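Local coordinates for protein ribosomal large subunit pseudouridine synthase D (Escherichia coli, PDB 1PRZ) that modifies 23S ribosomal RNA, probably converting uridines 1911, 1915 and 1917 to pseudouridine, at residues A[132-137]-A[156-161]; A[113-118]-A[163-168]; A[94-99]-A[149-154]; A[171-176]-A[203-208]. All blocks are in the same frame, centred on the assembly; numbering follows the deposited sequence.

Contact 1. Residues A[132-137]-A[156-161]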
loop_
_atom_site.group_PDB
_atom_site.type_symbol
_atom_site.label_atom_id
_atom_site.label_comp_id
_atom_site.label_asym_id
_atom_site.label_seq_id
_atom_site.Cartn_x
_atom_site.Cartn_y
_atom_site.Cartn_z
ATOM N N LYS A 132 -2.281 -15.120 12.301
ATOM C CA LYS A 132 -2.645 -13.940 13.075
ATOM C C LYS A 132 -3.969 -13.368 12.491
ATOM O O LYS A 132 -4.081 -13.171 11.267
ATOM C CB LYS A 132 -1.543 -12.869 12.960
ATOM C CG LYS A 132 -0.098 -13.283 13.285
ATOM C CD LYS A 132 0.857 -12.058 13.149
ATOM C CE LYS A 132 2.291 -12.291 13.696
ATOM N NZ LYS A 132 3.130 -13.245 12.882
ATOM N N PRO A 133 -4.990 -13.106 13.347
ATOM C CA PRO A 133 -6.237 -12.563 12.786
ATOM C C PRO A 133 -6.000 -11.373 11.870
ATOM O O PRO A 133 -5.192 -10.495 12.157
ATOM C CB PRO A 133 -7.077 -12.191 14.039
ATOM C CG PRO A 133 -6.040 -12.130 15.196
ATOM C CD PRO A 133 -5.115 -13.299 14.804
ATOM N N ALA A 134 -6.723 -11.343 10.759
ATOM C CA ALA A 134 -6.563 -10.248 9.814
ATOM C C ALA A 134 -7.917 -9.926 9.193
ATOM O O ALA A 134 -8.684 -10.815 8.819
ATOM C CB ALA A 134 -5.557 -10.627 8.743
ATOM N N VAL A 135 -8.201 -8.638 9.084
ATOM C CA VAL A 135 -9.469 -8.189 8.542
ATOM C C VAL A 135 -9.184 -7.035 7.579
ATOM O O VAL A 135 -8.528 -6.045 7.945
ATOM C CB VAL A 135 -10.414 -7.681 9.682
ATOM C CG1 VAL A 135 -11.742 -7.188 9.093
ATOM C CG2 VAL A 135 -10.699 -8.806 10.691
ATOM N N THR A 136 -9.666 -7.194 6.346
ATOM C CA THR A 136 -9.522 -6.190 5.305
ATOM C C THR A 136 -10.900 -5.883 4.754
ATOM O O THR A 136 -11.639 -6.797 4.404
ATOM C CB THR A 136 -8.693 -6.702 4.111
ATOM O OG1 THR A 136 -7.375 -7.025 4.546
ATOM C CG2 THR A 136 -8.642 -5.620 3.002
ATOM N N HIS A 137 -11.235 -4.604 4.664
ATOM C CA HIS A 137 -12.543 -4.199 4.122
ATOM C C HIS A 137 -12.279 -3.604 2.755
ATOM O O HIS A 137 -11.310 -2.855 2.599
ATOM C CB HIS A 137 -13.203 -3.124 5.005
ATOM C CG HIS A 137 -13.443 -3.578 6.410
ATOM N ND1 HIS A 137 -14.261 -4.645 6.705
ATOM C CD2 HIS A 137 -12.910 -3.166 7.588
ATOM C CE1 HIS A 137 -14.219 -4.882 8.008
ATOM N NE2 HIS A 137 -13.409 -4.000 8.567
ATOM N N THR A 156 -6.610 -4.508 10.635
ATOM C CA THR A 156 -5.341 -5.071 11.130
ATOM C C THR A 156 -4.292 -4.707 10.047
ATOM O O THR A 156 -4.662 -4.320 8.933
ATOM C CB THR A 156 -5.378 -6.620 11.280
ATOM O OG1 THR A 156 -5.795 -7.222 10.053
ATOM C CG2 THR A 156 -6.332 -7.052 12.408
ATOM N N GLY A 157 -2.998 -4.818 10.359
ATOM C CA GLY A 157 -1.985 -4.491 9.362
ATOM C C GLY A 157 -0.890 -5.540 9.190
ATOM O O GLY A 157 0.302 -5.211 9.254
ATOM N N ARG A 158 -1.265 -6.799 8.957
ATOM C CA ARG A 158 -0.261 -7.848 8.787
ATOM C C ARG A 158 0.557 -7.742 7.488
ATOM O O ARG A 158 0.215 -6.994 6.536
ATOM C CB ARG A 158 -0.906 -9.241 8.812
ATOM C CG ARG A 158 -1.991 -9.449 9.871
ATOM C CD ARG A 158 -1.474 -9.299 11.285
ATOM N NE ARG A 158 -2.482 -9.772 12.234
ATOM C CZ ARG A 158 -2.449 -9.547 13.544
ATOM N NH1 ARG A 158 -1.446 -8.847 14.067
ATOM N NH2 ARG A 158 -3.422 -10.019 14.326
ATOM N N THR A 159 1.631 -8.532 7.457
ATOM C CA THR A 159 2.532 -8.599 6.311
ATOM C C THR A 159 1.775 -9.060 5.045
ATOM O O THR A 159 1.106 -10.098 5.058
ATOM C CB THR A 159 3.731 -9.572 6.619
ATOM O OG1 THR A 159 4.484 -9.055 7.735
ATOM C CG2 THR A 159 4.645 -9.706 5.393
ATOM N N HIS A 160 1.866 -8.256 3.977
ATOM C CA HIS A 160 1.222 -8.519 2.694
ATOM C C HIS A 160 -0.292 -8.677 2.844
ATOM O O HIS A 160 -0.939 -9.245 1.966
ATOM C CB HIS A 160 1.746 -9.821 2.059
ATOM C CG HIS A 160 3.198 -9.804 1.681
ATOM N ND1 HIS A 160 3.814 -10.896 1.109
ATOM C CD2 HIS A 160 4.155 -8.855 1.812
ATOM C CE1 HIS A 160 5.092 -10.620 0.909
ATOM N NE2 HIS A 160 5.326 -9.390 1.329
ATOM N N GLN A 161 -0.863 -8.144 3.921
ATOM C CA GLN A 161 -2.282 -8.350 4.159
ATOM C C GLN A 161 -3.198 -8.125 2.957
ATOM O O GLN A 161 -3.920 -9.024 2.570
ATOM C CB GLN A 161 -2.781 -7.508 5.343
ATOM C CG GLN A 161 -4.182 -7.954 5.791
ATOM C CD GLN A 161 -4.653 -7.260 7.044
ATOM O OE1 GLN A 161 -3.945 -7.223 8.046
ATOM N NE2 GLN A 161 -5.870 -6.705 6.996
#

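Contact 2. Residues A[113-118]-A[163-168]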
loop_
_atom_site.group_PDB
_atom_site.type_symbol
_atom_site.label_atom_id
_atom_site.label_comp_id
_atom_site.label_asym_id
_atom_site.label_seq_id
_atom_site.Cartn_x
_atom_site.Cartn_y
_atom_site.Cartn_z
ATOM N N GLU A 113 -9.816 -13.393 7.530
ATOM C CA GLU A 113 -9.131 -14.691 7.535
ATOM C C GLU A 113 -7.726 -14.469 8.073
ATOM O O GLU A 113 -7.031 -13.557 7.620
ATOM C CB GLU A 113 -9.045 -15.232 6.114
ATOM C CG GLU A 113 -10.379 -15.292 5.365
ATOM C CD GLU A 113 -11.271 -16.441 5.807
ATOM O OE1 GLU A 113 -10.824 -17.267 6.644
ATOM O OE2 GLU A 113 -12.421 -16.525 5.314
ATOM N N PRO A 114 -7.273 -15.306 9.030
ATOM C CA PRO A 114 -5.932 -15.164 9.621
ATOM C C PRO A 114 -4.803 -15.345 8.596
ATOM O O PRO A 114 -4.972 -15.985 7.562
ATOM C CB PRO A 114 -5.903 -16.244 10.713
ATOM C CG PRO A 114 -7.356 -16.562 10.958
ATOM C CD PRO A 114 -7.958 -16.485 9.579
ATOM N N ILE A 115 -3.659 -14.760 8.906
ATOM C CA ILE A 115 -2.506 -14.828 8.029
ATOM C C ILE A 115 -1.203 -15.273 8.722
ATOM O O ILE A 115 -0.860 -14.829 9.825
ATOM C CB ILE A 115 -2.237 -13.448 7.377
ATOM C CG1 ILE A 115 -3.462 -12.987 6.582
ATOM C CG2 ILE A 115 -1.033 -13.533 6.454
ATOM C CD1 ILE A 115 -3.330 -11.590 6.044
ATOM N N SER A 116 -0.468 -16.137 8.039
ATOM C CA SER A 116 0.812 -16.591 8.551
ATOM C C SER A 116 1.729 -16.840 7.354
ATOM O O SER A 116 1.317 -16.712 6.198
ATOM C CB SER A 116 0.619 -17.861 9.398
ATOM O OG SER A 116 -0.198 -18.822 8.748
ATOM N N ARG A 117 2.980 -17.183 7.629
ATOM C CA ARG A 117 3.915 -17.440 6.551
ATOM C C ARG A 117 3.535 -18.654 5.738
ATOM O O ARG A 117 3.088 -19.658 6.274
ATOM C CB ARG A 117 5.329 -17.628 7.116
ATOM C CG ARG A 117 5.839 -16.381 7.804
ATOM C CD ARG A 117 7.320 -16.323 7.825
ATOM N NE ARG A 117 7.941 -16.577 6.523
ATOM C CZ ARG A 117 9.255 -16.473 6.330
ATOM N NH1 ARG A 117 10.027 -16.116 7.352
ATOM N NH2 ARG A 117 9.799 -16.744 5.151
ATOM N N HIS A 118 3.682 -18.564 4.428
ATOM C CA HIS A 118 3.416 -19.728 3.612
ATOM C C HIS A 118 4.501 -20.711 4.105
ATOM O O HIS A 118 5.672 -20.343 4.259
ATOM C CB HIS A 118 3.613 -19.383 2.147
ATOM C CG HIS A 118 3.164 -20.459 1.212
ATOM N ND1 HIS A 118 3.646 -21.751 1.275
ATOM C CD2 HIS A 118 2.289 -20.430 0.179
ATOM C CE1 HIS A 118 3.087 -22.472 0.318
ATOM N NE2 HIS A 118 2.259 -21.694 -0.361
ATOM N N ARG A 163 -2.486 -7.755 -0.260
ATOM C CA ARG A 163 -2.118 -8.616 -1.365
ATOM C C ARG A 163 -2.556 -10.080 -1.169
ATOM O O ARG A 163 -3.074 -10.704 -2.113
ATOM C CB ARG A 163 -0.617 -8.596 -1.580
ATOM C CG ARG A 163 -0.080 -7.324 -2.103
ATOM C CD ARG A 163 1.242 -7.696 -2.789
ATOM N NE ARG A 163 2.342 -7.406 -1.959
ATOM C CZ ARG A 163 3.573 -7.849 -2.166
ATOM N NH1 ARG A 163 3.890 -8.639 -3.203
ATOM N NH2 ARG A 163 4.485 -7.447 -1.327
ATOM N N VAL A 164 -2.342 -10.631 0.032
ATOM C CA VAL A 164 -2.707 -12.035 0.238
ATOM C C VAL A 164 -4.218 -12.216 0.380
ATOM O O VAL A 164 -4.767 -13.191 -0.115
ATOM C CB VAL A 164 -1.945 -12.688 1.430
ATOM C CG1 VAL A 164 -2.472 -12.204 2.760
ATOM C CG2 VAL A 164 -2.103 -14.222 1.338
ATOM N N HIS A 165 -4.899 -11.244 0.989
ATOM C CA HIS A 165 -6.348 -11.353 1.118
ATOM C C HIS A 165 -7.020 -11.284 -0.239
ATOM O O HIS A 165 -7.962 -12.047 -0.512
ATOM C CB HIS A 165 -6.915 -10.250 2.022
ATOM C CG HIS A 165 -6.984 -10.631 3.464
ATOM N ND1 HIS A 165 -6.742 -11.921 3.900
ATOM C CD2 HIS A 165 -7.299 -9.911 4.564
ATOM C CE1 HIS A 165 -6.907 -11.976 5.211
ATOM N NE2 HIS A 165 -7.244 -10.770 5.640
HETATM N N MSE A 166 -6.556 -10.362 -1.091
HETATM C CA MSE A 166 -7.148 -10.248 -2.414
HETATM C C MSE A 166 -6.855 -11.526 -3.203
HETATM O O MSE A 166 -7.739 -12.087 -3.871
HETATM C CB MSE A 166 -6.612 -9.010 -3.151
HETATM C CG MSE A 166 -7.161 -7.677 -2.565
HETATM SE SE MSE A 166 -9.161 -7.566 -2.513
HETATM C CE MSE A 166 -9.429 -8.113 -0.666
ATOM N N ALA A 167 -5.617 -11.994 -3.147
ATOM C CA ALA A 167 -5.317 -13.226 -3.869
ATOM C C ALA A 167 -6.211 -14.362 -3.345
ATOM O O ALA A 167 -6.671 -15.191 -4.127
ATOM C CB ALA A 167 -3.854 -13.601 -3.704
ATOM N N HIS A 168 -6.455 -14.373 -2.038
ATOM C CA HIS A 168 -7.269 -15.391 -1.375
ATOM C C HIS A 168 -8.658 -15.453 -1.989
ATOM O O HIS A 168 -9.173 -16.534 -2.238
ATOM C CB HIS A 168 -7.385 -15.120 0.134
ATOM C CG HIS A 168 -8.241 -16.116 0.863
ATOM N ND1 HIS A 168 -7.837 -17.415 1.107
ATOM C CD2 HIS A 168 -9.511 -16.025 1.329
ATOM C CE1 HIS A 168 -8.823 -18.083 1.687
ATOM N NE2 HIS A 168 -9.852 -17.263 1.831
#

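Contact 3. Residues A[94-99]-A[149-154]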
loop_
_atom_site.group_PDB
_atom_site.type_symbol
_atom_site.label_atom_id
_atom_site.label_comp_id
_atom_site.label_asym_id
_atom_site.label_seq_id
_atom_site.Cartn_x
_atom_site.Cartn_y
_atom_site.Cartn_z
ATOM N N THR A 94 -6.730 5.114 10.811
ATOM C CA THR A 94 -7.345 4.728 9.529
ATOM C C THR A 94 -6.294 4.734 8.399
ATOM O O THR A 94 -5.639 5.760 8.139
ATOM C CB THR A 94 -8.459 5.698 9.133
ATOM O OG1 THR A 94 -9.432 5.755 10.188
ATOM C CG2 THR A 94 -9.112 5.249 7.820
ATOM N N ARG A 95 -6.139 3.588 7.747
ATOM C CA ARG A 95 -5.202 3.481 6.622
ATOM C C ARG A 95 -5.994 2.988 5.405
ATOM O O ARG A 95 -6.364 1.811 5.334
ATOM C CB ARG A 95 -4.052 2.523 6.954
ATOM C CG ARG A 95 -3.071 3.097 7.977
ATOM C CD ARG A 95 -2.072 2.052 8.436
ATOM N NE ARG A 95 -2.631 1.073 9.370
ATOM C CZ ARG A 95 -1.930 0.068 9.904
ATOM N NH1 ARG A 95 -0.646 -0.091 9.596
ATOM N NH2 ARG A 95 -2.507 -0.798 10.744
ATOM N N GLU A 96 -6.265 3.904 4.473
ATOM C CA GLU A 96 -7.029 3.548 3.282
ATOM C C GLU A 96 -6.111 3.375 2.068
ATOM O O GLU A 96 -5.113 4.074 1.925
ATOM C CB GLU A 96 -8.087 4.627 3.029
ATOM C CG GLU A 96 -8.984 4.356 1.857
ATOM C CD GLU A 96 -10.088 5.385 1.776
ATOM O OE1 GLU A 96 -9.800 6.525 1.313
ATOM O OE2 GLU A 96 -11.213 5.034 2.211
ATOM N N TYR A 97 -6.461 2.423 1.206
ATOM C CA TYR A 97 -5.666 2.110 0.028
ATOM C C TYR A 97 -6.493 2.099 -1.217
ATOM O O TYR A 97 -7.687 1.841 -1.147
ATOM C CB TYR A 97 -5.092 0.707 0.122
ATOM C CG TYR A 97 -3.993 0.546 1.104
ATOM C CD1 TYR A 97 -2.680 0.450 0.660
ATOM C CD2 TYR A 97 -4.256 0.448 2.485
ATOM C CE1 TYR A 97 -1.630 0.246 1.559
ATOM C CE2 TYR A 97 -3.201 0.248 3.395
ATOM C CZ TYR A 97 -1.902 0.143 2.910
ATOM O OH TYR A 97 -0.836 -0.128 3.741
ATOM N N GLU A 98 -5.855 2.410 -2.342
ATOM C CA GLU A 98 -6.504 2.292 -3.641
ATOM C C GLU A 98 -5.706 1.156 -4.325
ATOM O O GLU A 98 -4.482 1.087 -4.205
ATOM C CB GLU A 98 -6.378 3.557 -4.472
ATOM C CG GLU A 98 -7.048 3.369 -5.798
ATOM C CD GLU A 98 -7.889 4.551 -6.211
ATOM O OE1 GLU A 98 -8.677 5.084 -5.379
ATOM O OE2 GLU A 98 -7.768 4.938 -7.394
ATOM N N ALA A 99 -6.407 0.287 -5.042
ATOM C CA ALA A 99 -5.758 -0.841 -5.672
ATOM C C ALA A 99 -6.484 -1.198 -6.942
ATOM O O ALA A 99 -7.649 -0.841 -7.132
ATOM C CB ALA A 99 -5.794 -2.069 -4.722
ATOM N N ARG A 149 -11.219 -1.574 -9.854
ATOM C CA ARG A 149 -10.527 -0.600 -9.017
ATOM C C ARG A 149 -11.196 -0.645 -7.627
ATOM O O ARG A 149 -12.428 -0.553 -7.515
ATOM C CB ARG A 149 -10.632 0.822 -9.598
ATOM C CG ARG A 149 -9.943 1.869 -8.728
ATOM C CD ARG A 149 -9.682 3.196 -9.473
ATOM N NE ARG A 149 -10.886 3.935 -9.871
ATOM C CZ ARG A 149 -11.504 4.854 -9.114
ATOM N NH1 ARG A 149 -11.044 5.147 -7.894
ATOM N NH2 ARG A 149 -12.536 5.543 -9.604
ATOM N N LEU A 150 -10.371 -0.767 -6.584
ATOM C CA LEU A 150 -10.875 -0.875 -5.220
ATOM C C LEU A 150 -10.310 0.164 -4.280
ATOM O O LEU A 150 -9.271 0.774 -4.532
ATOM C CB LEU A 150 -10.508 -2.248 -4.610
ATOM C CG LEU A 150 -10.784 -3.512 -5.440
ATOM C CD1 LEU A 150 -10.071 -4.726 -4.810
ATOM C CD2 LEU A 150 -12.290 -3.721 -5.516
ATOM N N ARG A 151 -11.015 0.327 -3.176
ATOM C CA ARG A 151 -10.551 1.171 -2.094
ATOM C C ARG A 151 -10.665 0.204 -0.913
ATOM O O ARG A 151 -11.704 -0.456 -0.754
ATOM C CB ARG A 151 -11.465 2.342 -1.895
ATOM C CG ARG A 151 -10.762 3.455 -1.291
ATOM C CD ARG A 151 -10.428 4.413 -2.370
ATOM N NE ARG A 151 -11.290 5.554 -2.201
ATOM C CZ ARG A 151 -11.383 6.557 -3.071
ATOM N NH1 ARG A 151 -10.654 6.562 -4.189
ATOM N NH2 ARG A 151 -12.227 7.548 -2.829
ATOM N N LEU A 152 -9.616 0.107 -0.109
ATOM C CA LEU A 152 -9.604 -0.824 1.016
ATOM C C LEU A 152 -9.224 -0.133 2.322
ATOM O O LEU A 152 -8.551 0.899 2.319
ATOM C CB LEU A 152 -8.596 -1.960 0.756
ATOM C CG LEU A 152 -8.715 -2.742 -0.560
ATOM C CD1 LEU A 152 -7.883 -2.062 -1.663
ATOM C CD2 LEU A 152 -8.243 -4.142 -0.326
ATOM N N ARG A 153 -9.685 -0.679 3.432
ATOM C CA ARG A 153 -9.301 -0.131 4.724
ATOM C C ARG A 153 -8.810 -1.271 5.585
ATOM O O ARG A 153 -9.432 -2.341 5.631
ATOM C CB ARG A 153 -10.457 0.604 5.411
ATOM C CG ARG A 153 -10.742 1.888 4.688
ATOM C CD ARG A 153 -11.512 2.881 5.500
ATOM N NE ARG A 153 -11.829 4.024 4.648
ATOM C CZ ARG A 153 -12.651 5.000 5.004
ATOM N NH1 ARG A 153 -13.213 4.961 6.209
ATOM N NH2 ARG A 153 -12.951 5.962 4.129
ATOM N N LEU A 154 -7.669 -1.015 6.231
ATOM C CA LEU A 154 -6.999 -1.956 7.103
ATOM C C LEU A 154 -7.507 -1.860 8.546
ATOM O O LEU A 154 -7.402 -0.800 9.163
ATOM C CB LEU A 154 -5.478 -1.680 7.087
ATOM C CG LEU A 154 -4.639 -2.015 5.824
ATOM C CD1 LEU A 154 -3.165 -1.603 6.056
ATOM C CD2 LEU A 154 -4.714 -3.503 5.500
HETATM O O HOH W 1 -8.257 1.656 8.497
HETATM O O HOH W 2 -5.404 0.892 9.837
HETATM O O HOH W 3 -12.291 7.898 1.824
#

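Contact 4. Residues A[171-176]-A[203-208]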
loop_
_atom_site.group_PDB
_atom_site.type_symbol
_atom_site.label_atom_id
_atom_site.label_comp_id
_atom_site.label_asym_id
_atom_site.label_seq_id
_atom_site.Cartn_x
_atom_site.Cartn_y
_atom_site.Cartn_z
ATOM N N HIS A 171 -8.804 -12.583 -6.560
ATOM C CA HIS A 171 -8.552 -11.334 -7.240
ATOM C C HIS A 171 -7.233 -10.693 -6.828
ATOM O O HIS A 171 -7.240 -9.619 -6.210
ATOM C CB HIS A 171 -9.723 -10.387 -6.953
ATOM C CG HIS A 171 -11.037 -10.924 -7.428
ATOM N ND1 HIS A 171 -11.375 -10.964 -8.767
ATOM C CD2 HIS A 171 -12.058 -11.524 -6.764
ATOM C CE1 HIS A 171 -12.543 -11.570 -8.911
ATOM N NE2 HIS A 171 -12.978 -11.921 -7.710
ATOM N N PRO A 172 -6.084 -11.347 -7.141
ATOM C CA PRO A 172 -4.803 -10.723 -6.755
ATOM C C PRO A 172 -4.623 -9.374 -7.476
ATOM O O PRO A 172 -5.267 -9.083 -8.467
ATOM C CB PRO A 172 -3.754 -11.764 -7.159
ATOM C CG PRO A 172 -4.442 -12.563 -8.307
ATOM C CD PRO A 172 -5.879 -12.639 -7.848
ATOM N N LEU A 173 -3.757 -8.539 -6.950
ATOM C CA LEU A 173 -3.553 -7.243 -7.546
ATOM C C LEU A 173 -2.762 -7.348 -8.833
ATOM O O LEU A 173 -1.903 -8.211 -8.948
ATOM C CB LEU A 173 -2.817 -6.343 -6.551
ATOM C CG LEU A 173 -3.545 -6.238 -5.201
ATOM C CD1 LEU A 173 -2.900 -5.128 -4.317
ATOM C CD2 LEU A 173 -4.998 -5.881 -5.445
ATOM N N VAL A 174 -3.081 -6.469 -9.778
ATOM C CA VAL A 174 -2.377 -6.346 -11.053
ATOM C C VAL A 174 -0.904 -6.036 -10.718
ATOM O O VAL A 174 -0.611 -5.230 -9.827
ATOM C CB VAL A 174 -2.945 -5.155 -11.871
ATOM C CG1 VAL A 174 -2.058 -4.832 -13.072
ATOM C CG2 VAL A 174 -4.370 -5.462 -12.325
ATOM N N GLY A 175 0.011 -6.697 -11.433
ATOM C CA GLY A 175 1.436 -6.456 -11.265
ATOM C C GLY A 175 2.149 -7.055 -10.062
ATOM O O GLY A 175 3.360 -6.883 -9.919
ATOM N N ASP A 176 1.406 -7.747 -9.203
ATOM C CA ASP A 176 1.968 -8.340 -7.998
ATOM C C ASP A 176 2.897 -9.467 -8.465
ATOM O O ASP A 176 2.420 -10.477 -8.966
ATOM C CB ASP A 176 0.856 -8.930 -7.134
ATOM C CG ASP A 176 1.308 -9.213 -5.715
ATOM O OD1 ASP A 176 2.437 -9.774 -5.542
ATOM O OD2 ASP A 176 0.534 -8.865 -4.779
ATOM N N GLN A 203 2.807 -4.449 -7.406
ATOM C CA GLN A 203 1.415 -4.573 -6.960
ATOM C C GLN A 203 0.764 -3.210 -7.268
ATOM O O GLN A 203 1.343 -2.163 -6.930
ATOM C CB GLN A 203 1.260 -4.653 -5.436
ATOM C CG GLN A 203 2.147 -5.522 -4.602
ATOM C CD GLN A 203 3.562 -5.036 -4.455
ATOM O OE1 GLN A 203 3.953 -4.273 -3.542
ATOM N NE2 GLN A 203 4.347 -5.504 -5.337
ATOM N N ALA A 204 -0.430 -3.217 -7.860
ATOM C CA ALA A 204 -1.158 -1.956 -8.125
ATOM C C ALA A 204 -1.798 -1.612 -6.771
ATOM O O ALA A 204 -2.992 -1.827 -6.563
ATOM C CB ALA A 204 -2.242 -2.178 -9.183
ATOM N N LEU A 205 -0.995 -1.097 -5.858
ATOM C CA LEU A 205 -1.471 -0.797 -4.513
ATOM C C LEU A 205 -0.864 0.524 -4.030
ATOM O O LEU A 205 0.351 0.733 -4.160
ATOM C CB LEU A 205 -1.057 -1.943 -3.567
ATOM C CG LEU A 205 -1.477 -1.815 -2.104
ATOM C CD1 LEU A 205 -3.001 -1.741 -2.002
ATOM C CD2 LEU A 205 -0.981 -3.031 -1.335
ATOM N N HIS A 206 -1.700 1.395 -3.458
ATOM C CA HIS A 206 -1.244 2.728 -2.991
ATOM C C HIS A 206 -1.926 3.146 -1.680
ATOM O O HIS A 206 -3.151 3.102 -1.604
ATOM C CB HIS A 206 -1.590 3.754 -4.080
ATOM C CG HIS A 206 -1.298 5.169 -3.713
ATOM N ND1 HIS A 206 -0.017 5.634 -3.503
ATOM C CD2 HIS A 206 -2.121 6.234 -3.535
ATOM C CE1 HIS A 206 -0.061 6.921 -3.211
ATOM N NE2 HIS A 206 -1.324 7.312 -3.224
ATOM N N ALA A 207 -1.143 3.539 -0.678
ATOM C CA ALA A 207 -1.683 3.980 0.617
ATOM C C ALA A 207 -2.082 5.440 0.365
ATOM O O ALA A 207 -1.264 6.362 0.431
ATOM C CB ALA A 207 -0.598 3.871 1.721
ATOM N N THR A 208 -3.369 5.600 0.069
ATOM C CA THR A 208 -3.946 6.847 -0.349
ATOM C C THR A 208 -4.439 7.869 0.696
ATOM O O THR A 208 -4.438 9.063 0.432
ATOM C CB THR A 208 -5.075 6.510 -1.384
ATOM O OG1 THR A 208 -5.352 7.666 -2.186
ATOM C CG2 THR A 208 -6.346 6.034 -0.660
#

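Contact 1. Residues A[132-137]-A[156-161]
A134 and T156 bring the two backbones nearest, their CA atoms 5.5 Å apart, where the approach to strand 135-143 passes the loop whose type II turn, R158 to Q161, leads into helix 161-168. R158 grips P133 O side-on, NE and NH2 each at 2.8 Å from that one oxygen; the NH2 donor lies in the carbonyl plane on a lone pair, whereas NE is tilted out of it by 33°. A bend at chi2 (-62°) folds the guanidinium back over K132, whose CB sits on one face, 3.3 Å from R158 NE. An alanine in place of R158 would remove both donors and is likely to leave P133 O without these partners and K132 CB without its flat cover. T156 OG1, turned between its backbone N and carbonyl carbon (chi1 54°), accepts V135 N at 3.0 Å and donates to Q161 OE1 at 2.7 Å. T156 OG1 and R158 N reach that oxygen from opposite faces of the amide, which fixes the amide's rotation; NE2 adds a weak bond to V135 O. The contact ties the loop ahead of helix 161-168 to the start of strand 135-143 in the catalytic domain of this RluA-family enzyme, the Q161 side chain about 8 Å from that of D65, probably the active-site residue.

Contact 2. Residues A[113-118]-A[163-168]
Over one face of the H165 imidazole lies I115 CD1, 4.0 Å from the ring centroid and 25° off its normal, a CH-pi contact displaced to the rim; at the ring edge, in plane, stands E113 O. The modelled approach of that oxygen is too short to be trusted in detail. The second ring, H168, is met obliquely by E113 CG, 4.1 Å from NE2. In the pseudouridine synthase fold this is helix-on-sheet packing: helix 161-168 sets the neighbours V164 and H165, and H168 about one turn on, against E113 and I115 of strand 109-117. H165 also gives a weak bond from NE2 to A134 O, just ahead of strand 135-143, and its ring touches V127 and T136. An alanine here would take away the ring and would probably open a gap beneath I115 CD1 while depriving A134 O of its weak donor. E113 runs across H168 at about a right angle, with carboxylate and ring planes 46° apart, and E113 OE2 is 4.4 Å from H168 NE2. V164 turns CG1 between its backbone N and carbonyl carbon (chi1 74°), where it meets I115 tip to tip: CG1 and I115 CD1 are 3.4 Å apart, a close-packed methyl pair.

Contact 3. Residues A[94-99]-A[149-154]
Y97 and L154 meet on the apolar face, where L154 CD1 comes within 3.2 Å of Y97 CE2, obliquely to the ring; farther along, L152 CD1 packs on A99 CB at 3.7 Å. The strands are antiparallel neighbours in the large sheet of the pseudouridine synthase fold, their short axes 4.5 Å apart at 159°. Y97 with L152 and A99 with L150 are hydrogen-bonded pairs, each joined by two backbone bonds, while E98 with R151 is the non-hydrogen-bonded pair between them and E96 with R153 is another beyond Y97-L152. I162 of helix 161-168 touches both Y97 and L152, placing the apolar face under that helix. The opposite face is ionic. E98 OE1 receives R151 NH1 at 2.7 Å, nearly along the C-O axis, with carboxylate and guanidinium only 14° from coplanar. R149 NH1 reaches E98 OE2 only weakly, its NE being paired with E142. E96 extends with CG anti to the backbone N (chi1 -178°), which carries its carboxylate between R151 and R153; R151 NE is 3.9 Å from E96 OE1, a long salt bridge by charge alone, and R139 supplies a second salt bridge to E96 OE2. Two waters link R95 to L154 O at the end of the ladder. R153 grips E96 OE2 side-on, NE and NH2 both 2.7 Å away in the guanidinium plane but above the plane of the carboxylate.

Contact 4. Residues A[171-176]-A[203-208]
V174 and A204 form the tight part of this contact. A204 N donates to V174 O over 2.8 Å, nearly in line with the carbonyl, although the angle at the hydrogen is only 131°; the two CB atoms are 4.1 Å apart. A204 is the centre of an inverse gamma turn. Beside it, L173 lays CD1 across L205, 3.8 Å from CB and 4.1 Å from either methyl. The other end is looser. G175, partly exposed, takes the positive-phi place in the type II turn from L173 to D176, whose closing bond from D176 N to L173 O is weak, at 3.4 Å. D176 and Q203 touch without bonding: Q203 CG lies 3.7 Å from D176 OD2, and the carboxylate and amide planes are 54° apart. Their polar ends are engaged outside, D176 OD1 by V178 N, Y179 N and R163, and Q203 OE1 by T68 OG1. The side chain of Q203 is about 4 Å from that of D65, the probable catalytic aspartate. Around the tight core, L173 rests on M166 of helix 161-168, V174 and A204 on V100 of strand 94-102, and V174 also on L234 and M238 of helix 229-244.

Along the chain contact 1 is nested inside the loop closed by contact 2, contact 3 alternates with both, and contact 4 follows. All four reach the seven-stranded antiparallel sheet, in which 109-117, 135-143, 147-154, 94-102 and 205-213 lie in that order. Contacts 1 and 2 are centred 8 Å apart and joined by K132 N to I115 O; H137 O to R153 N leads on to contact 3, and E98 N to H206 O from there to contact 4, its centre about 10 Å from that of contact 3. R163 of helix 161-168 pairs with both D176 and D65. Each contact has a side chain within about 9 Å of that of D65, consistent with the four lying round the catalytic site.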